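Local coordinates for protein hemoglobin chain d1 (Lumbricus terrestris, PDB 1X9F) that probably carries oxygen as a globin subunit of an annelid hemoglobin, binding it at a heme iron that holds carbon monoxide in this crystal, at residues D[37-42]-D[104-109]; D[110-115]-D[127-132]. One frame throughout, in Å; residues are numbered along the deposited sequence.

In the fold
Contact 1 and contact 2 share helix 101-119. Contact 1 uses its first part, where 104-109 meets the end of helix 21-38 and the 3-10 turn after it. Contact 2 uses the next turns, where 110-115 packs against helix 125-139. Contact 1 is only partly buried and mixes a salt bridge, a methyl over a histidine ring and aromatic groups on the heme. Contact 2 is buried and mostly apolar, with no hydrogen bond between its segments. The centres lie about 14 Å apart, and the two touch directly: Leu108 of contact 1 packs on Val132 of contact 2, and Asp38 packs on His110.

Contact 1 of 2, residues D[37-42]-D[104-109]; sequences DDHPEI and FDIFLK. With HEM (protoporphyrin IX containing Fe), chain T.
Ile106 meets His39 methyl to ring face. Its CD1 lies 3.5 Å from the centroid of the His39 ring and 9° off the ring normal, a CH-pi contact. The CG2 branch reaches the ring too, 3.6 Å from His39 CD2. With CG1 anti to the carbonyl carbon (chi1 -66°), the CG1-CD1 arm of Ile106 reaches over the ring. His39 ND1 makes a weak bond to Glu41 OE1. Beside this pair Lys109 NZ forms a salt bridge to Asp38 OD1 at 2.8 Å. NZ meets OD1 on the syn side, 34° out of the carboxylate plane. The lysine chain bends at chi2 and chi3 to get there.

Phe104 and Phe107 belong to the heme pocket of this globin. HEM CMC lies over one face of Phe104, toward the rim, and Phe104 CE2 is 3.6 Å from HEM CHC. The vinyl carbon CAB lies likewise over Phe107, whose CE2 is 3.3 Å from HEM CBB. Phe107 also rests on Leu31 and Ile35 of helix 21-38. An alanine in its place would probably leave CAB and CBB without their ring neighbour and open a gap against Leu31 and Ile35. Ile42 packs on Ile35 and on Phe103 of helix 101-119. Phe104 touches Ile136 and Ile139 of helix 125-139.

Contact 2 of 2, residues D[110-115]-D[127-132]; sequences HLLHVL and AWHDCV
Leu115 and Trp128 both carry CG anti to the carbonyl carbon, and their side chains cross at about a right angle. The CD1 methyl of Leu115 lands over one face of the indole. It stands 3.5 Å from the centroid of the six-membered ring of Trp128, 17° off the normal, a CH-pi contact. The nearest indole atom is Trp128 CZ3, 3.4 Å from Leu115 CD1. Leu112 divides its two methyls between neighbouring residues. Its CD2 lies 3.6 Å from Trp128 CB, as the two side chains slide past each other in opposite directions. Its CD1 meets the edge of the His129 ring in plane, with Leu112 CD1 3.4 Å from His129 ND1.

In the globin fold the last two long helices pack side by side, and this contact joins them, helix 101-119 and helix 125-139. The short segments run roughly antiparallel, at 147°, with axes 11.0 Å apart at closest approach. One turn from Trp128, Val132 CG1 touches Leu111 CD2 at 4.2 Å, in a looser contact. The side chain of Val132 comes within about 5 Å of a bound heme at the nearest atoms, so this end of the packing borders the heme pocket.

The polar edge of Trp128 is satisfied by another helix: NE1 is hydrogen-bonded to Gln13 OE1 of helix 4-18. Val10 and Trp14 of that helix also pack on the indole, and Phe123 meets it ring to ring. Cys131, three residues after Trp128, is tied by a disulfide to Cys2 near the N-terminus.

Contact 1 of 2, residues D[37-42]-D[104-109]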
ATOM      1  N   ASP D  37      -9.839  14.471  17.448  1.00 42.82           N
ATOM      2  CA  ASP D  37      -9.831  15.472  16.390  1.00 45.01           C
ATOM      3  C   ASP D  37     -11.223  16.065  16.258  1.00 46.32           C
ATOM      4  O   ASP D  37     -11.390  17.281  16.161  1.00 46.39           O
ATOM      5  CB  ASP D  37      -9.448  14.831  15.063  1.00 45.27           C
ATOM      6  CG  ASP D  37      -8.307  15.544  14.393  1.00 55.28           C
ATOM      7  OD1 ASP D  37      -8.569  16.409  13.530  1.00 65.28           O
ATOM      8  OD2 ASP D  37      -7.111  15.313  14.670  1.00 58.11           O
ATOM      9  N   ASP D  38     -12.217  15.181  16.266  1.00 48.07           N
ATOM     10  CA  ASP D  38     -13.599  15.574  16.069  1.00 49.56           C
ATOM     11  C   ASP D  38     -14.158  16.208  17.335  1.00 49.40           C
ATOM     12  O   ASP D  38     -14.986  17.114  17.257  1.00 49.67           O
ATOM     13  CB  ASP D  38     -14.438  14.361  15.651  1.00 52.21           C
ATOM     14  CG  ASP D  38     -15.880  14.727  15.307  1.00 56.70           C
ATOM     15  OD1 ASP D  38     -16.772  13.871  15.496  1.00 62.95           O
ATOM     16  OD2 ASP D  38     -16.219  15.838  14.844  1.00 60.87           O
ATOM     17  N   HIS D  39     -13.711  15.736  18.498  1.00 49.26           N
ATOM     18  CA  HIS D  39     -14.165  16.302  19.770  1.00 47.84           C
ATOM     19  C   HIS D  39     -13.031  16.471  20.783  1.00 46.11           C
ATOM     20  O   HIS D  39     -12.799  15.590  21.617  1.00 44.78           O
ATOM     21  CB  HIS D  39     -15.271  15.446  20.384  1.00 47.43           C
ATOM     22  CG  HIS D  39     -16.550  15.446  19.609  1.00 53.51           C
ATOM     23  ND1 HIS D  39     -17.616  16.265  19.920  1.00 53.81           N
ATOM     24  CD2 HIS D  39     -16.953  14.690  18.559  1.00 53.62           C
ATOM     25  CE1 HIS D  39     -18.611  16.026  19.084  1.00 52.77           C
ATOM     26  NE2 HIS D  39     -18.236  15.072  18.250  1.00 54.18           N
ATOM     27  N   PRO D  40     -12.333  17.606  20.711  1.00 45.69           N
ATOM     28  CA  PRO D  40     -11.228  17.901  21.620  1.00 44.99           C
ATOM     29  C   PRO D  40     -11.585  17.993  23.109  1.00 45.55           C
ATOM     30  O   PRO D  40     -10.671  17.966  23.938  1.00 46.45           O
ATOM     31  CB  PRO D  40     -10.699  19.250  21.109  1.00 45.03           C
ATOM     32  CG  PRO D  40     -11.822  19.839  20.345  1.00 45.94           C
ATOM     33  CD  PRO D  40     -12.526  18.684  19.715  1.00 45.39           C
ATOM     34  N   GLU D  41     -12.870  18.097  23.459  1.00 44.50           N
ATOM     35  CA  GLU D  41     -13.255  18.097  24.883  1.00 44.58           C
ATOM     36  C   GLU D  41     -12.857  16.778  25.517  1.00 43.46           C
ATOM     37  O   GLU D  41     -12.539  16.722  26.706  1.00 44.70           O
ATOM     38  CB  GLU D  41     -14.761  18.296  25.120  1.00 43.76           C
ATOM     39  CG  GLU D  41     -15.516  19.056  24.053  1.00 50.14           C
ATOM     40  CD  GLU D  41     -15.877  18.179  22.877  1.00 56.82           C
ATOM     41  OE1 GLU D  41     -16.778  17.319  23.013  1.00 57.66           O
ATOM     42  OE2 GLU D  41     -15.257  18.363  21.813  1.00 62.21           O
ATOM     43  N   ILE D  42     -12.893  15.714  24.715  1.00 42.49           N
ATOM     44  CA  ILE D  42     -12.601  14.362  25.190  1.00 43.35           C
ATOM     45  C   ILE D  42     -11.186  14.185  25.777  1.00 43.56           C
ATOM     46  O   ILE D  42     -10.929  13.189  26.452  1.00 45.08           O
ATOM     47  CB  ILE D  42     -12.915  13.311  24.084  1.00 42.67           C
ATOM     48  CG1 ILE D  42     -14.424  13.283  23.806  1.00 44.75           C
ATOM     49  CG2 ILE D  42     -12.455  11.916  24.496  1.00 43.99           C
ATOM     50  CD1 ILE D  42     -14.836  12.491  22.580  1.00 47.47           C
ATOM     51  N   PHE D 104     -19.658   8.180  24.188  1.00 39.70           N
ATOM     52  CA  PHE D 104     -19.699   6.794  23.731  1.00 37.97           C
ATOM     53  C   PHE D 104     -20.310   6.695  22.344  1.00 39.34           C
ATOM     54  O   PHE D 104     -19.877   5.871  21.529  1.00 38.91           O
ATOM     55  CB  PHE D 104     -20.435   5.917  24.746  1.00 35.74           C
ATOM     56  CG  PHE D 104     -19.753   5.877  26.074  1.00 33.75           C
ATOM     57  CD1 PHE D 104     -19.939   6.907  26.987  1.00 30.38           C
ATOM     58  CD2 PHE D 104     -18.884   4.842  26.395  1.00 32.84           C
ATOM     59  CE1 PHE D 104     -19.289   6.895  28.209  1.00 37.01           C
ATOM     60  CE2 PHE D 104     -18.229   4.821  27.619  1.00 32.26           C
ATOM     61  CZ  PHE D 104     -18.433   5.849  28.528  1.00 35.76           C
ATOM     62  N   ASP D 105     -21.302   7.537  22.070  1.00 38.95           N
ATOM     63  CA  ASP D 105     -21.875   7.597  20.731  1.00 39.55           C
ATOM     64  C   ASP D 105     -20.839   8.032  19.707  1.00 38.20           C
ATOM     65  O   ASP D 105     -20.768   7.461  18.617  1.00 39.61           O
ATOM     66  CB  ASP D 105     -23.086   8.528  20.691  1.00 40.19           C
ATOM     67  CG  ASP D 105     -24.239   8.004  21.509  1.00 43.60           C
ATOM     68  OD1 ASP D 105     -25.258   8.716  21.627  1.00 48.81           O
ATOM     69  OD2 ASP D 105     -24.224   6.889  22.076  1.00 51.54           O
ATOM     70  N   ILE D 106     -20.042   9.039  20.058  1.00 36.65           N
ATOM     71  CA  ILE D 106     -18.963   9.491  19.184  1.00 36.10           C
ATOM     72  C   ILE D 106     -17.940   8.370  19.030  1.00 34.42           C
ATOM     73  O   ILE D 106     -17.415   8.144  17.935  1.00 33.42           O
ATOM     74  CB  ILE D 106     -18.299  10.778  19.734  1.00 36.56           C
ATOM     75  CG1 ILE D 106     -19.282  11.954  19.694  1.00 36.08           C
ATOM     76  CG2 ILE D 106     -17.020  11.123  18.940  1.00 35.65           C
ATOM     77  CD1 ILE D 106     -19.112  12.947  20.838  1.00 38.93           C
ATOM     78  N   PHE D 107     -17.671   7.666  20.125  1.00 31.11           N
ATOM     79  CA  PHE D 107     -16.754   6.543  20.078  1.00 32.29           C
ATOM     80  C   PHE D 107     -17.202   5.517  19.041  1.00 32.50           C
ATOM     81  O   PHE D 107     -16.420   5.126  18.167  1.00 32.50           O
ATOM     82  CB  PHE D 107     -16.639   5.881  21.446  1.00 30.53           C
ATOM     83  CG  PHE D 107     -15.747   4.677  21.456  1.00 29.79           C
ATOM     84  CD1 PHE D 107     -14.423   4.785  21.863  1.00 28.08           C
ATOM     85  CD2 PHE D 107     -16.230   3.431  21.064  1.00 27.98           C
ATOM     86  CE1 PHE D 107     -13.590   3.670  21.880  1.00 24.17           C
ATOM     87  CE2 PHE D 107     -15.404   2.313  21.069  1.00 24.55           C
ATOM     88  CZ  PHE D 107     -14.083   2.432  21.483  1.00 24.04           C
ATOM     89  N   LEU D 108     -18.456   5.088  19.155  1.00 30.68           N
ATOM     90  CA  LEU D 108     -19.036   4.129  18.236  1.00 29.08           C
ATOM     91  C   LEU D 108     -18.962   4.625  16.801  1.00 30.09           C
ATOM     92  O   LEU D 108     -18.617   3.857  15.902  1.00 32.71           O
ATOM     93  CB  LEU D 108     -20.491   3.849  18.622  1.00 30.21           C
ATOM     94  CG  LEU D 108     -21.284   2.859  17.757  1.00 34.32           C
ATOM     95  CD1 LEU D 108     -20.603   1.498  17.680  1.00 31.99           C
ATOM     96  CD2 LEU D 108     -22.698   2.722  18.299  1.00 32.82           C
ATOM     97  N   LYS D 109     -19.281   5.905  16.591  1.00 30.00           N
ATOM     98  CA  LYS D 109     -19.236   6.505  15.252  1.00 30.33           C
ATOM     99  C   LYS D 109     -17.861   6.312  14.620  1.00 27.66           C
ATOM    100  O   LYS D 109     -17.749   5.939  13.450  1.00 27.96           O
ATOM    101  CB  LYS D 109     -19.581   8.004  15.293  1.00 30.24           C
ATOM    102  CG  LYS D 109     -19.851   8.623  13.912  1.00 34.25           C
ATOM    103  CD  LYS D 109     -18.989   9.866  13.645  1.00 38.53           C
ATOM    104  CE  LYS D 109     -19.477  11.103  14.396  1.00 42.02           C
ATOM    105  NZ  LYS D 109     -18.607  12.290  14.143  1.00 44.01           N
TER
HETATM  106  CHA HEM T 160     -10.670   3.756  31.091  1.00 24.23           C
HETATM  107  CHB HEM T 160     -12.981   0.582  28.213  1.00 20.77           C
HETATM  108  CHC HEM T 160     -15.177   4.257  25.840  1.00 21.65           C
HETATM  109  CHD HEM T 160     -13.117   7.409  29.005  1.00 18.59           C
HETATM  110  C1A HEM T 160     -11.065   2.525  30.416  1.00 24.10           C
HETATM  111  C2A HEM T 160     -10.507   1.329  30.825  1.00 25.88           C
HETATM  112  C3A HEM T 160     -11.157   0.320  29.991  1.00 21.79           C
HETATM  113  C4A HEM T 160     -12.060   1.166  29.185  1.00 22.16           C
HETATM  114  CMA HEM T 160     -10.948  -1.176  29.978  1.00 17.41           C
HETATM  115  CAA HEM T 160      -9.429   1.139  31.854  1.00 27.92           C
HETATM  116  CBA HEM T 160      -9.927   0.660  33.201  1.00 33.80           C
HETATM  117  CGA HEM T 160      -8.660   0.434  33.999  1.00 35.54           C
HETATM  118  O1A HEM T 160      -7.904  -0.522  33.707  1.00 37.37           O
HETATM  119  O2A HEM T 160      -8.410   1.232  34.926  1.00 40.37           O
HETATM  120  C1B HEM T 160     -13.829   1.337  27.296  1.00 20.08           C
HETATM  121  C2B HEM T 160     -14.549   0.692  26.305  1.00 24.54           C
HETATM  122  C3B HEM T 160     -15.113   1.755  25.679  1.00 21.76           C
HETATM  123  C4B HEM T 160     -14.757   2.927  26.286  1.00 21.91           C
HETATM  124  CMB HEM T 160     -14.683  -0.786  25.988  1.00 22.96           C
HETATM  125  CAB HEM T 160     -15.937   1.564  24.662  1.00 22.28           C
HETATM  126  CBB HEM T 160     -16.899   1.247  23.762  1.00 26.01           C
HETATM  127  C1C HEM T 160     -14.756   5.499  26.505  1.00 25.22           C
HETATM  128  C2C HEM T 160     -15.180   6.728  26.035  1.00 25.39           C
HETATM  129  C3C HEM T 160     -14.615   7.599  26.922  1.00 24.80           C
HETATM  130  C4C HEM T 160     -13.855   6.871  27.836  1.00 21.25           C
HETATM  131  CMC HEM T 160     -16.079   7.052  24.860  1.00 30.03           C
HETATM  132  CAC HEM T 160     -14.812   9.067  26.731  1.00 33.23           C
HETATM  133  CBC HEM T 160     -14.525  10.004  27.749  1.00 37.10           C
HETATM  134  C1D HEM T 160     -12.251   6.660  29.941  1.00 23.26           C
HETATM  135  C2D HEM T 160     -11.481   7.287  30.927  1.00 21.43           C
HETATM  136  C3D HEM T 160     -10.767   6.277  31.533  1.00 22.64           C
HETATM  137  C4D HEM T 160     -11.222   5.078  30.812  1.00 24.41           C
HETATM  138  CMD HEM T 160     -11.438   8.757  31.257  1.00 24.24           C
HETATM  139  CAD HEM T 160      -9.796   6.336  32.685  1.00 26.62           C
HETATM  140  CBD HEM T 160      -8.375   6.630  32.216  1.00 31.18           C
HETATM  141  CGD HEM T 160      -7.525   6.606  33.465  1.00 28.75           C
HETATM  142  O1D HEM T 160      -7.360   5.518  34.059  1.00 32.22           O
HETATM  143  O2D HEM T 160      -7.031   7.682  33.860  1.00 39.91           O
HETATM  144  NA  HEM T 160     -12.025   2.491  29.463  1.00 20.90           N
HETATM  145  NB  HEM T 160     -13.912   2.697  27.316  1.00 20.69           N
HETATM  146  NC  HEM T 160     -13.969   5.539  27.618  1.00 21.77           N
HETATM  147  ND  HEM T 160     -12.107   5.322  29.829  1.00 22.27           N
HETATM  148 FE   HEM T 160     -13.028   4.019  28.575  1.00 24.83          FE

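Contact 2 of 2, residues D[110-115]-D[127-132]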
ATOM      1  N   HIS D 110     -16.822   6.558  15.407  1.00 26.75           N
ATOM      2  CA  HIS D 110     -15.470   6.468  14.899  1.00 28.50           C
ATOM      3  C   HIS D 110     -14.929   5.051  14.865  1.00 28.33           C
ATOM      4  O   HIS D 110     -14.161   4.716  13.964  1.00 30.39           O
ATOM      5  CB  HIS D 110     -14.548   7.376  15.684  1.00 29.96           C
ATOM      6  CG  HIS D 110     -14.691   8.817  15.325  1.00 31.70           C
ATOM      7  ND1 HIS D 110     -15.477   9.691  16.046  1.00 36.81           N
ATOM      8  CD2 HIS D 110     -14.146   9.542  14.319  1.00 31.16           C
ATOM      9  CE1 HIS D 110     -15.407  10.892  15.502  1.00 33.91           C
ATOM     10  NE2 HIS D 110     -14.606  10.829  14.453  1.00 31.32           N
ATOM     11  N   LEU D 111     -15.314   4.224  15.834  1.00 29.61           N
ATOM     12  CA  LEU D 111     -14.984   2.810  15.769  1.00 25.13           C
ATOM     13  C   LEU D 111     -15.481   2.227  14.446  1.00 24.43           C
ATOM     14  O   LEU D 111     -14.717   1.585  13.726  1.00 23.43           O
ATOM     15  CB  LEU D 111     -15.575   2.047  16.952  1.00 23.43           C
ATOM     16  CG  LEU D 111     -15.303   0.540  16.958  1.00 27.07           C
ATOM     17  CD1 LEU D 111     -13.805   0.224  17.084  1.00 24.13           C
ATOM     18  CD2 LEU D 111     -16.104  -0.141  18.061  1.00 16.53           C
ATOM     19  N   LEU D 112     -16.744   2.486  14.107  1.00 24.09           N
ATOM     20  CA  LEU D 112     -17.331   1.955  12.874  1.00 26.18           C
ATOM     21  C   LEU D 112     -16.632   2.465  11.615  1.00 26.45           C
ATOM     22  O   LEU D 112     -16.451   1.716  10.649  1.00 26.90           O
ATOM     23  CB  LEU D 112     -18.834   2.241  12.814  1.00 27.92           C
ATOM     24  CG  LEU D 112     -19.712   1.526  13.846  1.00 29.25           C
ATOM     25  CD1 LEU D 112     -21.183   1.720  13.500  1.00 31.36           C
ATOM     26  CD2 LEU D 112     -19.403   0.040  13.936  1.00 27.58           C
ATOM     27  N   HIS D 113     -16.223   3.729  11.648  1.00 27.79           N
ATOM     28  CA  HIS D 113     -15.532   4.370  10.537  1.00 27.74           C
ATOM     29  C   HIS D 113     -14.134   3.777  10.318  1.00 29.24           C
ATOM     30  O   HIS D 113     -13.770   3.446   9.183  1.00 29.18           O
ATOM     31  CB  HIS D 113     -15.460   5.875  10.792  1.00 28.40           C
ATOM     32  CG  HIS D 113     -14.957   6.664   9.626  1.00 31.07           C
ATOM     33  ND1 HIS D 113     -13.624   6.702   9.277  1.00 36.84           N
ATOM     34  CD2 HIS D 113     -15.603   7.453   8.736  1.00 32.29           C
ATOM     35  CE1 HIS D 113     -13.472   7.474   8.218  1.00 36.80           C
ATOM     36  NE2 HIS D 113     -14.657   7.941   7.869  1.00 35.58           N
ATOM     37  N   VAL D 114     -13.362   3.637  11.396  1.00 29.32           N
ATOM     38  CA  VAL D 114     -12.042   3.011  11.305  1.00 29.55           C
ATOM     39  C   VAL D 114     -12.160   1.528  10.936  1.00 29.12           C
ATOM     40  O   VAL D 114     -11.350   1.022  10.156  1.00 31.14           O
ATOM     41  CB  VAL D 114     -11.153   3.218  12.578  1.00 30.66           C
ATOM     42  CG1 VAL D 114     -11.029   4.709  12.921  1.00 30.76           C
ATOM     43  CG2 VAL D 114     -11.671   2.440  13.779  1.00 35.29           C
ATOM     44  N   LEU D 115     -13.167   0.843  11.481  1.00 27.99           N
ATOM     45  CA  LEU D 115     -13.399  -0.560  11.139  1.00 28.04           C
ATOM     46  C   LEU D 115     -13.704  -0.700   9.650  1.00 28.47           C
ATOM     47  O   LEU D 115     -13.183  -1.602   8.982  1.00 24.02           O
ATOM     48  CB  LEU D 115     -14.523  -1.163  11.983  1.00 27.71           C
ATOM     49  CG  LEU D 115     -14.145  -1.615  13.398  1.00 25.96           C
ATOM     50  CD1 LEU D 115     -15.394  -1.889  14.195  1.00 26.67           C
ATOM     51  CD2 LEU D 115     -13.250  -2.842  13.384  1.00 23.67           C
ATOM     52  N   ALA D 127     -24.667  -5.456  11.474  1.00 24.79           N
ATOM     53  CA  ALA D 127     -24.325  -6.340  12.585  1.00 25.47           C
ATOM     54  C   ALA D 127     -23.537  -5.589  13.646  1.00 25.29           C
ATOM     55  O   ALA D 127     -23.880  -5.647  14.823  1.00 25.22           O
ATOM     56  CB  ALA D 127     -23.550  -7.554  12.093  1.00 23.79           C
ATOM     57  N   TRP D 128     -22.495  -4.872  13.228  1.00 29.49           N
ATOM     58  CA  TRP D 128     -21.691  -4.088  14.163  1.00 31.05           C
ATOM     59  C   TRP D 128     -22.530  -3.119  14.941  1.00 32.66           C
ATOM     60  O   TRP D 128     -22.496  -3.113  16.174  1.00 33.49           O
ATOM     61  CB  TRP D 128     -20.578  -3.337  13.454  1.00 27.41           C
ATOM     62  CG  TRP D 128     -19.445  -4.204  13.275  1.00 26.02           C
ATOM     63  CD1 TRP D 128     -19.227  -5.033  12.225  1.00 26.10           C
ATOM     64  CD2 TRP D 128     -18.371  -4.421  14.196  1.00 24.47           C
ATOM     65  NE1 TRP D 128     -18.062  -5.734  12.411  1.00 30.87           N
ATOM     66  CE2 TRP D 128     -17.518  -5.380  13.617  1.00 25.41           C
ATOM     67  CE3 TRP D 128     -18.029  -3.888  15.447  1.00 21.61           C
ATOM     68  CZ2 TRP D 128     -16.344  -5.818  14.240  1.00 24.27           C
ATOM     69  CZ3 TRP D 128     -16.862  -4.332  16.072  1.00 20.76           C
ATOM     70  CH2 TRP D 128     -16.036  -5.285  15.464  1.00 18.95           C
ATOM     71  N   HIS D 129     -23.296  -2.315  14.216  1.00 35.37           N
ATOM     72  CA  HIS D 129     -24.099  -1.287  14.834  1.00 38.89           C
ATOM     73  C   HIS D 129     -25.050  -1.828  15.883  1.00 38.63           C
ATOM     74  O   HIS D 129     -25.134  -1.286  16.980  1.00 39.11           O
ATOM     75  CB  HIS D 129     -24.880  -0.519  13.790  1.00 42.43           C
ATOM     76  CG  HIS D 129     -25.347   0.807  14.279  1.00 47.75           C
ATOM     77  ND1 HIS D 129     -24.527   1.913  14.300  1.00 48.14           N
ATOM     78  CD2 HIS D 129     -26.528   1.197  14.811  1.00 56.47           C
ATOM     79  CE1 HIS D 129     -25.192   2.937  14.804  1.00 54.49           C
ATOM     80  NE2 HIS D 129     -26.408   2.530  15.121  1.00 57.93           N
ATOM     81  N   ASP D 130     -25.778  -2.885  15.538  1.00 39.57           N
ATOM     82  CA  ASP D 130     -26.651  -3.531  16.499  1.00 41.65           C
ATOM     83  C   ASP D 130     -25.824  -3.957  17.699  1.00 43.49           C
ATOM     84  O   ASP D 130     -26.083  -3.534  18.831  1.00 44.30           O
ATOM     85  CB  ASP D 130     -27.320  -4.760  15.879  1.00 42.78           C
ATOM     86  CG  ASP D 130     -28.360  -4.401  14.838  1.00 45.34           C
ATOM     87  OD1 ASP D 130     -28.870  -5.322  14.167  1.00 46.98           O
ATOM     88  OD2 ASP D 130     -28.740  -3.230  14.620  1.00 52.97           O
ATOM     89  N   CYS D 131     -24.806  -4.774  17.411  1.00 44.34           N
ATOM     90  CA  CYS D 131     -24.011  -5.467  18.418  1.00 44.86           C
ATOM     91  C   CYS D 131     -23.245  -4.592  19.411  1.00 41.73           C
ATOM     92  O   CYS D 131     -23.351  -4.791  20.623  1.00 42.44           O
ATOM     93  CB  CYS D 131     -23.033  -6.396  17.711  1.00 45.95           C
ATOM     94  SG  CYS D 131     -23.163  -8.094  18.269  1.00 61.51           S
ATOM     95  N   VAL D 132     -22.463  -3.645  18.902  1.00 39.28           N
ATOM     96  CA  VAL D 132     -21.646  -2.797  19.769  1.00 37.52           C
ATOM     97  C   VAL D 132     -22.523  -1.790  20.516  1.00 37.44           C
ATOM     98  O   VAL D 132     -22.211  -1.403  21.644  1.00 36.22           O
ATOM     99  CB  VAL D 132     -20.509  -2.091  18.980  1.00 39.05           C
ATOM    100  CG1 VAL D 132     -19.727  -1.131  19.871  1.00 32.14           C
ATOM    101  CG2 VAL D 132     -19.560  -3.115  18.382  1.00 36.41           C
TER